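Side-chain contacts in bifunctional dTDP-4-dehydrorhamnose 3,5-epimerase/dTDP-4-dehydrorhamnose reductase (Arabidopsis thaliana, PDB 4QQR), which converts dTDP-4-dehydro-6-deoxy-glucose to dTDP-L-rhamnose by 3,5-epimerisation followed by NADPH-dependent reduction, and can also form UDP-L-rhamnose: residues 30-34 against 35-39; 94-97 against 98-102; 208-212 against 213-217. All coordinates share one frame; numbering follows the deposited sequence.

Interaction 1: 30-34 against 35-39; sequences KLCEA and QGITY
The hydroxyl of Y39, on the strand that follows the turn, reaches back to the helix the chain has just left and donates to the carboxylate of E33. The bond from Y39 OH to E33 OE2 is 2.7 Å long and meets the oxygen from above the carboxylate plane, which stands 60° from the ring; OE2 itself lies near the ring plane, at its edge. In Y39 the ring carbon CG sits between the backbone N and the carbonyl carbon (chi1 76°), a rotation that lays the ring against the last helical turn. There C32 meets it obliquely, with C32 CB 3.5 Å from Y39 CD1 and C32 SG 5.0 Å from the ring centroid, a sulfur-aromatic contact. A phenylalanine here would probably keep the C32 packing but leave the E33 carboxylate without its hydroxyl mate and freer to turn. Beneath this bridge the backbone closes the helix: I37 N bonds to C32 O at 2.7 Å, and G36 N to E33 O at 3.1 Å. C32 and I37 both also pack on F15 of the adjoining strand. With G36 at positive phi, which favours glycine, the two bonds form a Schellman motif, here ending the helix of a beta-alpha-beta unit of the Rossmann fold, strand 14-18, helix 23-34 and strand 38-41.

Interaction 2: 94-97 against 98-102; sequences TLTL and ADICR
T96 and I100, one helical turn apart, lie side by side and point the same way, T96 CG2 meeting I100 CD1 at 3.8 Å. The threonine methyl stands anti to the backbone N (chi1 -72° for OG1), which turns it along the helix to its neighbour and leaves OG1 beside the backbone, where it bonds to the carbonyl of A92. I100 runs its longer branch back alongside the same turn, bringing CG1 to 3.4 Å from T96 O. A second pair follows: L97 swings CG away from its own N (chi1 178°), and its CD1 comes within 4.0 Å of C101 SG. D99 directs its carboxylate off the helix, to R49 and to R88 of the second subunit. Regular backbone bonds run beneath, among them I100 N to T96 O at 3.2 Å. Outside the segments, I100 packs on V53 and L97 on I52 of helix 49-59, while L95 touches I87 of the second subunit. The chemistry is thus divided: backbone bonds hold successive turns, the T96-I100 and L97-C101 pairs add apolar packing along them, and the buried charge of D99 is probably balanced by two arginines, one of them across the subunit interface.

Interaction 3: 208-212 against 213-217; sequences IEMAK and RNLTG
E209 meets R213 in two ways, through its carbonyl and through a water. Its backbone O accepts R213 N at 3.0 Å. E209 OE1 accepts a hydrogen bond from the water, which in turn accepts from R213 NE at 2.9 Å, at the edge and in the plane of the guanidinium. The arginine chain is extended from CG to NE, and its NH1 continues to a salt bridge with E275. M210 comes next: its chain bends at chi3 (78°), folding CE back to 3.5 Å from L215 CD1, and the two side chains cross at about a right angle. M210 O receives L215 N at 3.0 Å along a nearly straight N-H path (176°). A211 offers its carbonyl to N214 N at 2.8 Å, the donor standing above the carbonyl plane. K212, its chain extended, closes the segment by reaching back to E209 in a salt bridge whose hydrogen bond, K212 NZ to E209 OE2 at 3.5 Å, is weak. K212 NZ has a second, weak partner in Q35. The bonds from L215 N and N214 N, with N214 at positive phi and the apolar M210–L215 pair beside them, make the Schellman motif that ends helix 200-212 ahead of strand 217-220.

The three contacts follow one another along the chain, and all lie within the Rossmann-type sheet-and-helix domain. Interactions 1 and 3 each finish a helix and lead toward strands 38-41 and 217-220 respectively, the outermost strands, within this chain, of the six-stranded parallel sheet. Their centres are about 16 Å apart and they touch: I37, in the turn after helix 23-34, packs its CD1 3.9 Å from I208 CG2 of helix 200-212. Interaction 2 lies within the long helix 80-103, its centre about 24 Å from that of interaction 1 and about 17 Å from that of interaction 3, and touches neither. One side of it, with L95, T96, D99 and R102, meets the second subunit, whereas no other chain of the assembly touches interactions 1 and 3.

Interaction 1: 30-34 against 35-39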
loop_
_atom_site.group_PDB
_atom_site.type_symbol
_atom_site.label_atom_id
_atom_site.label_comp_id
_atom_site.label_asym_id
_atom_site.label_seq_id
_atom_site.Cartn_x
_atom_site.Cartn_y
_atom_site.Cartn_z
ATOM N N LYS A 30 17.198 -25.619 1.736
ATOM C CA LYS A 30 17.630 -26.938 1.303
ATOM C C LYS A 30 18.376 -26.891 -0.028
ATOM O O LYS A 30 19.314 -27.635 -0.231
ATOM C CB LYS A 30 16.442 -27.906 1.258
ATOM C CG LYS A 30 15.729 -28.018 2.616
ATOM C CD LYS A 30 14.987 -29.354 2.776
ATOM C CE LYS A 30 14.561 -29.606 4.235
ATOM N NZ LYS A 30 13.421 -28.740 4.683
ATOM N N LEU A 31 17.984 -25.988 -0.916
ATOM C CA LEU A 31 18.677 -25.861 -2.195
ATOM C C LEU A 31 20.085 -25.288 -2.052
ATOM O O LEU A 31 21.021 -25.722 -2.725
ATOM C CB LEU A 31 17.849 -25.016 -3.148
ATOM C CG LEU A 31 16.751 -25.816 -3.834
ATOM C CD1 LEU A 31 15.678 -24.890 -4.369
ATOM C CD2 LEU A 31 17.362 -26.635 -4.948
ATOM N N CYS A 32 20.218 -24.304 -1.171
ATOM C CA CYS A 32 21.508 -23.722 -0.856
ATOM C C CYS A 32 22.426 -24.780 -0.253
ATOM O O CYS A 32 23.626 -24.796 -0.540
ATOM C CB CYS A 32 21.343 -22.554 0.117
ATOM S SG CYS A 32 20.607 -21.055 -0.596
ATOM N N GLU A 33 21.869 -25.651 0.589
ATOM C CA GLU A 33 22.648 -26.770 1.123
ATOM C C GLU A 33 23.134 -27.625 -0.032
ATOM O O GLU A 33 24.328 -27.888 -0.162
ATOM C CB GLU A 33 21.837 -27.628 2.102
ATOM C CG GLU A 33 21.831 -27.113 3.528
ATOM C CD GLU A 33 20.609 -27.577 4.319
ATOM O OE1 GLU A 33 19.923 -28.536 3.883
ATOM O OE2 GLU A 33 20.329 -26.969 5.379
ATOM N N ALA A 34 22.196 -28.026 -0.885
ATOM C CA ALA A 34 22.485 -28.971 -1.952
ATOM C C ALA A 34 23.452 -28.401 -2.979
ATOM O O ALA A 34 24.193 -29.160 -3.613
ATOM C CB ALA A 34 21.202 -29.439 -2.617
ATOM N N GLN A 35 23.454 -27.076 -3.137
ATOM C CA GLN A 35 24.336 -26.426 -4.122
ATOM C C GLN A 35 25.613 -25.862 -3.503
ATOM O O GLN A 35 26.405 -25.221 -4.197
ATOM C CB GLN A 35 23.627 -25.270 -4.831
ATOM C CG GLN A 35 22.628 -25.642 -5.899
ATOM C CD GLN A 35 22.197 -24.410 -6.699
ATOM O OE1 GLN A 35 23.031 -23.583 -7.080
ATOM N NE2 GLN A 35 20.893 -24.271 -6.932
ATOM N N GLY A 36 25.797 -26.056 -2.202
ATOM C CA GLY A 36 26.964 -25.519 -1.529
ATOM C C GLY A 36 26.991 -23.998 -1.407
ATOM O O GLY A 36 28.064 -23.391 -1.427
ATOM N N ILE A 37 25.823 -23.376 -1.273
ATOM C CA ILE A 37 25.771 -21.938 -1.067
ATOM C C ILE A 37 25.562 -21.589 0.409
ATOM O O ILE A 37 24.623 -22.071 1.064
ATOM C CB ILE A 37 24.642 -21.271 -1.887
ATOM C CG1 ILE A 37 24.753 -21.633 -3.367
ATOM C CG2 ILE A 37 24.640 -19.744 -1.681
ATOM C CD1 ILE A 37 23.679 -20.984 -4.221
ATOM N N THR A 38 26.429 -20.732 0.923
ATOM C CA THR A 38 26.255 -20.220 2.266
ATOM C C THR A 38 24.966 -19.397 2.361
ATOM O O THR A 38 24.784 -18.418 1.632
ATOM C CB THR A 38 27.456 -19.362 2.663
ATOM O OG1 THR A 38 28.634 -20.182 2.649
ATOM C CG2 THR A 38 27.254 -18.735 4.041
ATOM N N TYR A 39 24.065 -19.803 3.248
ATOM C CA TYR A 39 22.826 -19.063 3.434
ATOM C C TYR A 39 22.523 -18.936 4.911
ATOM O O TYR A 39 22.995 -19.731 5.707
ATOM C CB TYR A 39 21.673 -19.793 2.764
ATOM C CG TYR A 39 21.219 -20.994 3.555
ATOM C CD1 TYR A 39 21.962 -22.171 3.552
ATOM C CD2 TYR A 39 20.050 -20.953 4.310
ATOM C CE1 TYR A 39 21.554 -23.278 4.285
ATOM C CE2 TYR A 39 19.633 -22.046 5.038
ATOM C CZ TYR A 39 20.388 -23.203 5.024
ATOM O OH TYR A 39 19.977 -24.295 5.744
#

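Interaction 2: 94-97 against 98-102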
loop_
_atom_site.group_PDB
_atom_site.type_symbol
_atom_site.label_atom_id
_atom_site.label_comp_id
_atom_site.label_asym_id
_atom_site.label_seq_id
_atom_site.Cartn_x
_atom_site.Cartn_y
_atom_site.Cartn_z
ATOM N N THR A 94 7.690 -5.821 4.162
ATOM C CA THR A 94 8.268 -5.999 2.832
ATOM C C THR A 94 8.831 -4.678 2.279
ATOM O O THR A 94 9.912 -4.647 1.663
ATOM C CB THR A 94 7.220 -6.514 1.838
ATOM O OG1 THR A 94 6.428 -7.525 2.459
ATOM C CG2 THR A 94 7.875 -7.093 0.619
ATOM N N LEU A 95 8.085 -3.594 2.470
ATOM C CA LEU A 95 8.559 -2.297 2.017
ATOM C C LEU A 95 9.816 -1.879 2.803
ATOM O O LEU A 95 10.772 -1.373 2.209
ATOM C CB LEU A 95 7.458 -1.232 2.107
ATOM C CG LEU A 95 6.522 -0.986 0.911
ATOM C CD1 LEU A 95 7.150 -1.405 -0.395
ATOM C CD2 LEU A 95 5.205 -1.665 1.077
ATOM N N THR A 96 9.819 -2.107 4.123
ATOM C CA THR A 96 10.994 -1.833 4.964
ATOM C C THR A 96 12.210 -2.633 4.520
ATOM O O THR A 96 13.320 -2.089 4.423
ATOM C CB THR A 96 10.727 -2.101 6.459
ATOM O OG1 THR A 96 9.861 -1.085 6.975
ATOM C CG2 THR A 96 12.019 -2.064 7.249
ATOM N N LEU A 97 11.996 -3.917 4.230
ATOM C CA LEU A 97 13.073 -4.791 3.731
ATOM C C LEU A 97 13.613 -4.317 2.380
ATOM O O LEU A 97 14.818 -4.257 2.186
ATOM C CB LEU A 97 12.623 -6.258 3.659
ATOM C CG LEU A 97 13.652 -7.256 3.116
ATOM C CD1 LEU A 97 14.827 -7.446 4.045
ATOM C CD2 LEU A 97 13.017 -8.574 2.848
ATOM N N ALA A 98 12.724 -3.966 1.457
ATOM C CA ALA A 98 13.142 -3.468 0.143
ATOM C C ALA A 98 14.008 -2.215 0.260
ATOM O O ALA A 98 14.962 -2.032 -0.478
ATOM C CB ALA A 98 11.929 -3.176 -0.709
ATOM N N ASP A 99 13.645 -1.364 1.208
ATOM C CA ASP A 99 14.270 -0.070 1.425
ATOM C C ASP A 99 15.714 -0.230 1.856
ATOM O O ASP A 99 16.631 0.330 1.258
ATOM C CB ASP A 99 13.496 0.675 2.518
ATOM C CG ASP A 99 13.840 2.137 2.569
ATOM O OD1 ASP A 99 14.692 2.524 3.391
ATOM O OD2 ASP A 99 13.250 2.900 1.780
ATOM N N ILE A 100 15.879 -1.001 2.926
ATOM C CA ILE A 100 17.176 -1.309 3.496
ATOM C C ILE A 100 18.089 -1.999 2.467
ATOM O O ILE A 100 19.277 -1.669 2.358
ATOM C CB ILE A 100 16.994 -2.156 4.780
ATOM C CG1 ILE A 100 16.284 -1.332 5.861
ATOM C CG2 ILE A 100 18.328 -2.694 5.292
ATOM C CD1 ILE A 100 15.864 -2.142 7.078
ATOM N N CYS A 101 17.537 -2.939 1.698
ATOM C CA CYS A 101 18.317 -3.575 0.651
ATOM C C CYS A 101 18.723 -2.557 -0.432
ATOM O O CYS A 101 19.853 -2.581 -0.929
ATOM C CB CYS A 101 17.565 -4.759 0.038
ATOM S SG CYS A 101 17.286 -6.170 1.151
ATOM N N ARG A 102 17.808 -1.662 -0.788
ATOM C CA ARG A 102 18.091 -0.685 -1.824
ATOM C C ARG A 102 19.212 0.251 -1.383
ATOM O O ARG A 102 20.184 0.449 -2.115
ATOM C CB ARG A 102 16.835 0.110 -2.176
ATOM C CG ARG A 102 17.060 1.071 -3.307
ATOM C CD ARG A 102 15.899 2.021 -3.451
ATOM N NE ARG A 102 16.239 3.142 -4.325
ATOM C CZ ARG A 102 16.707 4.307 -3.891
ATOM N NH1 ARG A 102 16.880 4.513 -2.594
ATOM N NH2 ARG A 102 16.992 5.266 -4.755
#

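Interaction 3: 208-212 against 213-217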
loop_
_atom_site.group_PDB
_atom_site.type_symbol
_atom_site.label_atom_id
_atom_site.label_comp_id
_atom_site.label_asym_id
_atom_site.label_seq_id
_atom_site.Cartn_x
_atom_site.Cartn_y
_atom_site.Cartn_z
ATOM N N ILE A 208 17.071 -18.913 -7.725
ATOM C CA ILE A 208 18.446 -18.757 -7.231
ATOM C C ILE A 208 19.311 -18.124 -8.331
ATOM O O ILE A 208 20.154 -17.256 -8.056
ATOM C CB ILE A 208 19.118 -20.098 -6.783
ATOM C CG1 ILE A 208 18.296 -20.859 -5.728
ATOM C CG2 ILE A 208 20.518 -19.852 -6.278
ATOM C CD1 ILE A 208 17.843 -20.043 -4.559
ATOM N N GLU A 209 19.083 -18.553 -9.574
ATOM C CA GLU A 209 19.876 -18.102 -10.725
ATOM C C GLU A 209 19.590 -16.651 -11.104
ATOM O O GLU A 209 20.473 -15.955 -11.618
ATOM C CB GLU A 209 19.665 -19.015 -11.953
ATOM C CG GLU A 209 20.078 -20.464 -11.711
ATOM C CD GLU A 209 21.562 -20.603 -11.365
ATOM O OE1 GLU A 209 22.375 -19.852 -11.977
ATOM O OE2 GLU A 209 21.904 -21.448 -10.484
ATOM N N MET A 210 18.353 -16.212 -10.856
ATOM C CA MET A 210 17.933 -14.839 -11.160
ATOM C C MET A 210 18.675 -13.879 -10.264
ATOM O O MET A 210 19.162 -12.850 -10.725
ATOM C CB MET A 210 16.425 -14.678 -10.992
ATOM C CG MET A 210 15.624 -15.532 -11.974
ATOM S SD MET A 210 13.845 -15.253 -11.899
ATOM C CE MET A 210 13.704 -13.715 -12.798
ATOM N N ALA A 211 18.765 -14.247 -8.985
ATOM C CA ALA A 211 19.609 -13.561 -8.011
ATOM C C ALA A 211 21.059 -13.493 -8.498
ATOM O O ALA A 211 21.647 -12.411 -8.553
ATOM C CB ALA A 211 19.537 -14.251 -6.662
ATOM N N LYS A 212 21.630 -14.640 -8.855
ATOM C CA LYS A 212 22.997 -14.665 -9.356
ATOM C C LYS A 212 23.201 -13.709 -10.542
ATOM O O LYS A 212 24.267 -13.124 -10.682
ATOM C CB LYS A 212 23.416 -16.090 -9.719
ATOM C CG LYS A 212 23.701 -17.013 -8.511
ATOM C CD LYS A 212 23.903 -18.460 -8.968
ATOM C CE LYS A 212 24.544 -19.312 -7.883
ATOM N NZ LYS A 212 24.357 -20.803 -8.095
ATOM N N ARG A 213 22.168 -13.526 -11.365
ATOM C CA ARG A 213 22.263 -12.670 -12.540
ATOM C C ARG A 213 21.839 -11.250 -12.248
ATOM O O ARG A 213 21.706 -10.441 -13.160
ATOM C CB ARG A 213 21.385 -13.204 -13.655
ATOM C CG ARG A 213 21.778 -14.568 -14.118
ATOM C CD ARG A 213 20.934 -14.999 -15.308
ATOM N NE ARG A 213 21.067 -16.428 -15.551
ATOM C CZ ARG A 213 20.428 -17.094 -16.505
ATOM N NH1 ARG A 213 19.594 -16.462 -17.328
ATOM N NH2 ARG A 213 20.627 -18.401 -16.627
ATOM N N ASN A 214 21.607 -10.962 -10.976
ATOM C CA ASN A 214 21.104 -9.658 -10.546
ATOM C C ASN A 214 19.860 -9.135 -11.310
ATOM O O ASN A 214 19.787 -7.957 -11.677
ATOM C CB ASN A 214 22.246 -8.644 -10.572
ATOM C CG ASN A 214 23.467 -9.127 -9.808
ATOM O OD1 ASN A 214 23.365 -9.551 -8.653
ATOM N ND2 ASN A 214 24.625 -9.084 -10.456
ATOM N N LEU A 215 18.888 -10.018 -11.542
ATOM C CA LEU A 215 17.660 -9.634 -12.241
ATOM C C LEU A 215 16.762 -8.747 -11.382
ATOM O O LEU A 215 16.772 -8.845 -10.160
ATOM C CB LEU A 215 16.884 -10.868 -12.715
ATOM C CG LEU A 215 17.620 -11.703 -13.756
ATOM C CD1 LEU A 215 16.707 -12.795 -14.312
ATOM C CD2 LEU A 215 18.142 -10.802 -14.860
ATOM N N THR A 216 15.982 -7.883 -12.026
ATOM C CA THR A 216 15.104 -6.954 -11.300
ATOM C C THR A 216 13.829 -6.662 -12.083
ATOM O O THR A 216 13.711 -7.040 -13.241
ATOM C CB THR A 216 15.838 -5.636 -10.923
ATOM O OG1 THR A 216 16.722 -5.247 -11.986
ATOM C CG2 THR A 216 16.667 -5.835 -9.662
ATOM N N GLY A 217 12.884 -5.978 -11.450
ATOM C CA GLY A 217 11.583 -5.743 -12.041
ATOM C C GLY A 217 10.648 -6.908 -11.750
ATOM O O GLY A 217 10.907 -7.738 -10.870
HETATM O O HOH W 1 22.781 -17.960 -13.803
#